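Local coordinates for E3 ubiquitin-protein ligase HERC2 (Homo sapiens, PDB 4L1M) that probably serves as an E3 ubiquitin ligase, its first RCC1-like domain forming a beta-propeller of the kind that often mediates protein-protein interactions, at residues T56-L68 / I97-Y109. Numbering follows the deposited sequence.
Sequences TQIACAEKRFLIL and IVKIAAHSDGHHY. With SO4 (sulfate ion), chain G.
Two neighbouring blades of the RCC1-like propeller pack face to face here, the inner hairpin of one (56-68) lying against the first strand, the loop after it and the start of the second strand of the next (97-109). I100 is the main apolar plug: with chi1 at 49°, CG1 sits between its backbone N and carbonyl carbon, and CD1 reaches between L66 and L68, 3.7 Å from L68 CB and 4.0 Å from L66 CB. Q57 and I100 run alongside each other with their ends pointing opposite ways, and the Q57 amide lies along the backbone of 98-100. L68 meets I97 at a slant, CD1 lying 3.8 Å from I97 CG2. Farther along, A59 and A61 both meet the A102 methyl, and L66 CD1 comes within 3.8 Å of Y109 CD1, in a ring that also meets that of W121 in the same blade. The loops are tied by E62 N, which donates at 3.0 Å to G106 O, on the last residue of the type I turn 103-106. A sulfate, probably a crystallisation additive, bridges both segments: R64 NE reaches O1 at 3.1 Å, Y109 OH gives a hydrogen bond to O4, and H107 ND1 makes a weak one to O2. R64 stands across Y109, guanidinium and ring planes 81° apart, while NH1 is held by T76. Such close packing of successive four-stranded antiparallel blades around a central axis is characteristic of the seven-bladed RCC1-type beta-propeller.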
loop_
_atom_site.group_PDB
_atom_site.type_symbol
_atom_site.label_atom_id
_atom_site.label_comp_id
_atom_site.label_asym_id
_atom_site.label_seq_id
_atom_site.Cartn_x
_atom_site.Cartn_y
_atom_site.Cartn_z
ATOM N N THR A 56 0.297 15.024 3.043
ATOM C CA THR A 56 -0.565 14.642 1.916
ATOM C C THR A 56 -0.569 13.130 1.762
ATOM O O THR A 56 -1.543 12.563 1.263
ATOM C CB THR A 56 -0.156 15.312 0.573
ATOM O OG1 THR A 56 1.137 14.848 0.147
ATOM C CG2 THR A 56 -0.112 16.809 0.712
ATOM N N GLN A 57 0.527 12.491 2.171
ATOM C CA GLN A 57 0.690 11.057 2.063
ATOM C C GLN A 57 1.615 10.511 3.140
ATOM O O GLN A 57 2.527 11.202 3.573
ATOM C CB GLN A 57 1.314 10.758 0.710
ATOM C CG GLN A 57 0.753 9.592 -0.054
ATOM C CD GLN A 57 1.238 9.682 -1.501
ATOM O OE1 GLN A 57 0.907 10.656 -2.236
ATOM N NE2 GLN A 57 2.047 8.737 -1.902
ATOM N N ILE A 58 1.378 9.271 3.557
ATOM C CA ILE A 58 2.269 8.565 4.436
ATOM C C ILE A 58 2.463 7.142 3.920
ATOM O O ILE A 58 1.496 6.431 3.708
ATOM C CB ILE A 58 1.690 8.480 5.866
ATOM C CG1 ILE A 58 1.656 9.857 6.497
ATOM C CG2 ILE A 58 2.510 7.500 6.721
ATOM C CD1 ILE A 58 1.155 9.892 7.919
ATOM N N ALA A 59 3.719 6.734 3.754
ATOM C CA ALA A 59 4.067 5.396 3.309
ATOM C C ALA A 59 4.796 4.660 4.440
ATOM O O ALA A 59 5.878 5.044 4.845
ATOM C CB ALA A 59 4.941 5.464 2.086
ATOM N N CYS A 60 4.171 3.604 4.934
ATOM C CA CYS A 60 4.642 2.913 6.090
ATOM C C CYS A 60 5.539 1.754 5.683
ATOM O O CYS A 60 5.108 0.859 4.969
ATOM C CB CYS A 60 3.444 2.403 6.886
ATOM S SG CYS A 60 2.499 3.720 7.708
ATOM N N ALA A 61 6.779 1.777 6.158
ATOM C CA ALA A 61 7.671 0.633 6.014
ATOM C C ALA A 61 7.675 -0.160 7.319
ATOM O O ALA A 61 6.813 0.047 8.178
ATOM C CB ALA A 61 9.060 1.082 5.628
ATOM N N GLU A 62 8.615 -1.077 7.473
ATOM C CA GLU A 62 8.610 -1.950 8.653
ATOM C C GLU A 62 9.084 -1.287 9.945
ATOM O O GLU A 62 8.464 -1.499 10.985
ATOM C CB GLU A 62 9.417 -3.213 8.413
ATOM C CG GLU A 62 9.086 -4.309 9.423
ATOM C CD GLU A 62 10.114 -5.423 9.440
ATOM O OE1 GLU A 62 11.165 -5.248 10.097
ATOM O OE2 GLU A 62 9.863 -6.462 8.798
ATOM N N LYS A 63 10.176 -0.523 9.895
ATOM C CA LYS A 63 10.693 0.143 11.109
ATOM C C LYS A 63 10.473 1.645 11.104
ATOM O O LYS A 63 10.695 2.310 12.105
ATOM C CB LYS A 63 12.200 -0.111 11.286
ATOM C CG LYS A 63 12.638 -1.568 11.314
ATOM C CD LYS A 63 12.120 -2.328 12.536
ATOM C CE LYS A 63 12.906 -3.637 12.737
ATOM N NZ LYS A 63 12.041 -4.806 13.071
ATOM N N ARG A 64 10.056 2.185 9.973
ATOM C CA ARG A 64 9.870 3.614 9.845
ATOM C C ARG A 64 8.827 3.958 8.784
ATOM O O ARG A 64 8.305 3.077 8.094
ATOM C CB ARG A 64 11.189 4.279 9.535
ATOM C CG ARG A 64 11.916 3.725 8.338
ATOM C CD ARG A 64 13.297 4.358 8.201
ATOM N NE ARG A 64 14.127 4.241 9.422
ATOM C CZ ARG A 64 14.445 5.267 10.236
ATOM N NH1 ARG A 64 14.019 6.541 10.015
ATOM N NH2 ARG A 64 15.220 5.035 11.292
ATOM N N PHE A 65 8.473 5.232 8.719
ATOM C CA PHE A 65 7.551 5.699 7.705
ATOM C C PHE A 65 8.046 6.967 7.063
ATOM O O PHE A 65 8.793 7.734 7.676
ATOM C CB PHE A 65 6.109 5.861 8.235
ATOM C CG PHE A 65 5.953 6.848 9.367
ATOM C CD1 PHE A 65 6.368 6.544 10.632
ATOM C CD2 PHE A 65 5.311 8.057 9.170
ATOM C CE1 PHE A 65 6.194 7.451 11.674
ATOM C CE2 PHE A 65 5.126 8.951 10.207
ATOM C CZ PHE A 65 5.564 8.645 11.460
ATOM N N LEU A 66 7.622 7.147 5.819
ATOM C CA LEU A 66 7.896 8.320 5.054
ATOM C C LEU A 66 6.669 9.202 5.075
ATOM O O LEU A 66 5.533 8.702 5.057
ATOM C CB LEU A 66 8.184 7.944 3.606
ATOM C CG LEU A 66 9.459 7.167 3.302
ATOM C CD1 LEU A 66 9.619 7.062 1.810
ATOM C CD2 LEU A 66 10.697 7.833 3.894
ATOM N N ILE A 67 6.894 10.512 5.097
ATOM C CA ILE A 67 5.805 11.482 5.034
ATOM C C ILE A 67 6.065 12.420 3.878
ATOM O O ILE A 67 7.162 12.960 3.769
ATOM C CB ILE A 67 5.739 12.318 6.313
ATOM C CG1 ILE A 67 5.754 11.433 7.562
ATOM C CG2 ILE A 67 4.507 13.177 6.320
ATOM C CD1 ILE A 67 7.112 11.339 8.244
ATOM N N LEU A 68 5.068 12.621 3.020
ATOM C CA LEU A 68 5.176 13.580 1.923
ATOM C C LEU A 68 4.458 14.857 2.339
ATOM O O LEU A 68 3.307 14.786 2.774
ATOM C CB LEU A 68 4.519 13.018 0.673
ATOM C CG LEU A 68 4.520 13.934 -0.557
ATOM C CD1 LEU A 68 5.950 14.221 -0.961
ATOM C CD2 LEU A 68 3.736 13.331 -1.720
ATOM N N ILE A 97 8.353 16.181 -5.185
ATOM C CA ILE A 97 7.827 14.816 -5.072
ATOM C C ILE A 97 6.317 14.831 -4.950
ATOM O O ILE A 97 5.761 15.600 -4.174
ATOM C CB ILE A 97 8.419 14.088 -3.855
ATOM C CG1 ILE A 97 9.950 14.078 -3.911
ATOM C CG2 ILE A 97 7.897 12.671 -3.774
ATOM C CD1 ILE A 97 10.518 13.523 -5.205
ATOM N N VAL A 98 5.657 13.985 -5.721
ATOM C CA VAL A 98 4.205 13.890 -5.681
ATOM C C VAL A 98 3.684 12.533 -5.225
ATOM O O VAL A 98 2.492 12.406 -4.953
ATOM C CB VAL A 98 3.580 14.190 -7.048
ATOM C CG1 VAL A 98 3.945 15.598 -7.499
ATOM C CG2 VAL A 98 3.992 13.145 -8.085
ATOM N N LYS A 99 4.550 11.519 -5.155
ATOM C CA LYS A 99 4.151 10.232 -4.587
ATOM C C LYS A 99 5.305 9.569 -3.891
ATOM O O LYS A 99 6.462 9.767 -4.255
ATOM C CB LYS A 99 3.568 9.287 -5.655
ATOM C CG LYS A 99 2.197 9.696 -6.132
ATOM C CD LYS A 99 1.426 8.558 -6.745
ATOM C CE LYS A 99 0.204 9.110 -7.481
ATOM N NZ LYS A 99 -0.513 8.024 -8.210
ATOM N N ILE A 100 4.963 8.782 -2.873
ATOM C CA ILE A 100 5.909 7.953 -2.185
ATOM C C ILE A 100 5.334 6.563 -2.029
ATOM O O ILE A 100 4.144 6.362 -2.085
ATOM C CB ILE A 100 6.253 8.520 -0.788
ATOM C CG1 ILE A 100 4.975 8.868 -0.013
ATOM C CG2 ILE A 100 7.163 9.709 -0.930
ATOM C CD1 ILE A 100 5.206 9.403 1.393
ATOM N N ALA A 101 6.201 5.593 -1.806
ATOM C CA ALA A 101 5.748 4.246 -1.579
ATOM C C ALA A 101 6.738 3.482 -0.735
ATOM O O ALA A 101 7.934 3.783 -0.702
ATOM C CB ALA A 101 5.544 3.536 -2.905
ATOM N N ALA A 102 6.204 2.473 -0.073
ATOM C CA ALA A 102 6.947 1.572 0.746
ATOM C C ALA A 102 5.941 0.525 1.151
ATOM O O ALA A 102 4.776 0.725 0.969
ATOM C CB ALA A 102 7.507 2.270 1.969
ATOM N N HIS A 103 6.396 -0.581 1.724
ATOM C CA HIS A 103 5.517 -1.677 2.084
ATOM C C HIS A 103 5.677 -1.946 3.551
ATOM O O HIS A 103 6.786 -1.868 4.068
ATOM C CB HIS A 103 5.918 -2.915 1.303
ATOM C CG HIS A 103 4.987 -4.048 1.484
ATOM N ND1 HIS A 103 5.135 -4.964 2.497
ATOM C CD2 HIS A 103 3.876 -4.408 0.805
ATOM C CE1 HIS A 103 4.148 -5.837 2.445
ATOM N NE2 HIS A 103 3.383 -5.531 1.413
ATOM N N SER A 104 4.599 -2.317 4.233
ATOM C CA SER A 104 4.642 -2.381 5.702
ATOM C C SER A 104 5.573 -3.493 6.283
ATOM O O SER A 104 5.913 -3.460 7.471
ATOM C CB SER A 104 3.218 -2.455 6.251
ATOM O OG SER A 104 2.723 -3.740 6.109
ATOM N N ASP A 105 5.962 -4.461 5.458
ATOM C CA ASP A 105 6.933 -5.495 5.837
ATOM C C ASP A 105 8.263 -5.284 5.094
ATOM O O ASP A 105 9.073 -6.211 4.994
ATOM C CB ASP A 105 6.384 -6.919 5.531
ATOM C CG ASP A 105 4.992 -7.193 6.194
ATOM O OD1 ASP A 105 4.809 -6.848 7.399
ATOM O OD2 ASP A 105 4.074 -7.760 5.519
ATOM N N GLY A 106 8.488 -4.066 4.584
ATOM C CA GLY A 106 9.646 -3.764 3.721
ATOM C C GLY A 106 10.677 -2.783 4.271
ATOM O O GLY A 106 10.458 -2.144 5.298
ATOM N N HIS A 107 11.790 -2.676 3.553
ATOM C CA HIS A 107 12.964 -1.880 3.936
ATOM C C HIS A 107 13.504 -1.108 2.727
ATOM O O HIS A 107 14.715 -0.891 2.611
ATOM C CB HIS A 107 14.100 -2.804 4.496
ATOM C CG HIS A 107 13.670 -3.629 5.663
ATOM N ND1 HIS A 107 13.931 -3.259 6.967
ATOM C CD2 HIS A 107 12.934 -4.768 5.730
ATOM C CE1 HIS A 107 13.389 -4.144 7.790
ATOM N NE2 HIS A 107 12.772 -5.066 7.066
ATOM N N HIS A 108 12.636 -0.762 1.794
ATOM C CA HIS A 108 13.040 0.068 0.693
ATOM C C HIS A 108 11.917 0.999 0.323
ATOM O O HIS A 108 10.779 0.754 0.677
ATOM C CB HIS A 108 13.549 -0.744 -0.495
ATOM C CG HIS A 108 12.475 -1.385 -1.317
ATOM N ND1 HIS A 108 11.665 -2.387 -0.827
ATOM C CD2 HIS A 108 12.128 -1.220 -2.616
ATOM C CE1 HIS A 108 10.850 -2.795 -1.784
ATOM N NE2 HIS A 108 11.111 -2.102 -2.879
ATOM N N TYR A 109 12.263 2.075 -0.374
ATOM C CA TYR A 109 11.354 3.181 -0.589
ATOM C C TYR A 109 11.425 3.584 -2.045
ATOM O O TYR A 109 12.486 3.465 -2.665
ATOM C CB TYR A 109 11.764 4.344 0.314
ATOM C CG TYR A 109 12.103 3.862 1.700
ATOM C CD1 TYR A 109 11.127 3.718 2.668
ATOM C CD2 TYR A 109 13.394 3.472 2.010
ATOM C CE1 TYR A 109 11.428 3.240 3.930
ATOM C CE2 TYR A 109 13.713 2.987 3.256
ATOM C CZ TYR A 109 12.728 2.871 4.222
ATOM O OH TYR A 109 13.073 2.364 5.471
HETATM S S SO4 G . 15.064 0.340 7.849
HETATM O O1 SO4 G . 15.345 1.462 8.776
HETATM O O2 SO4 G . 15.777 -0.873 8.337
HETATM O O3 SO4 G . 13.591 0.092 7.815
HETATM O O4 SO4 G . 15.503 0.689 6.465
#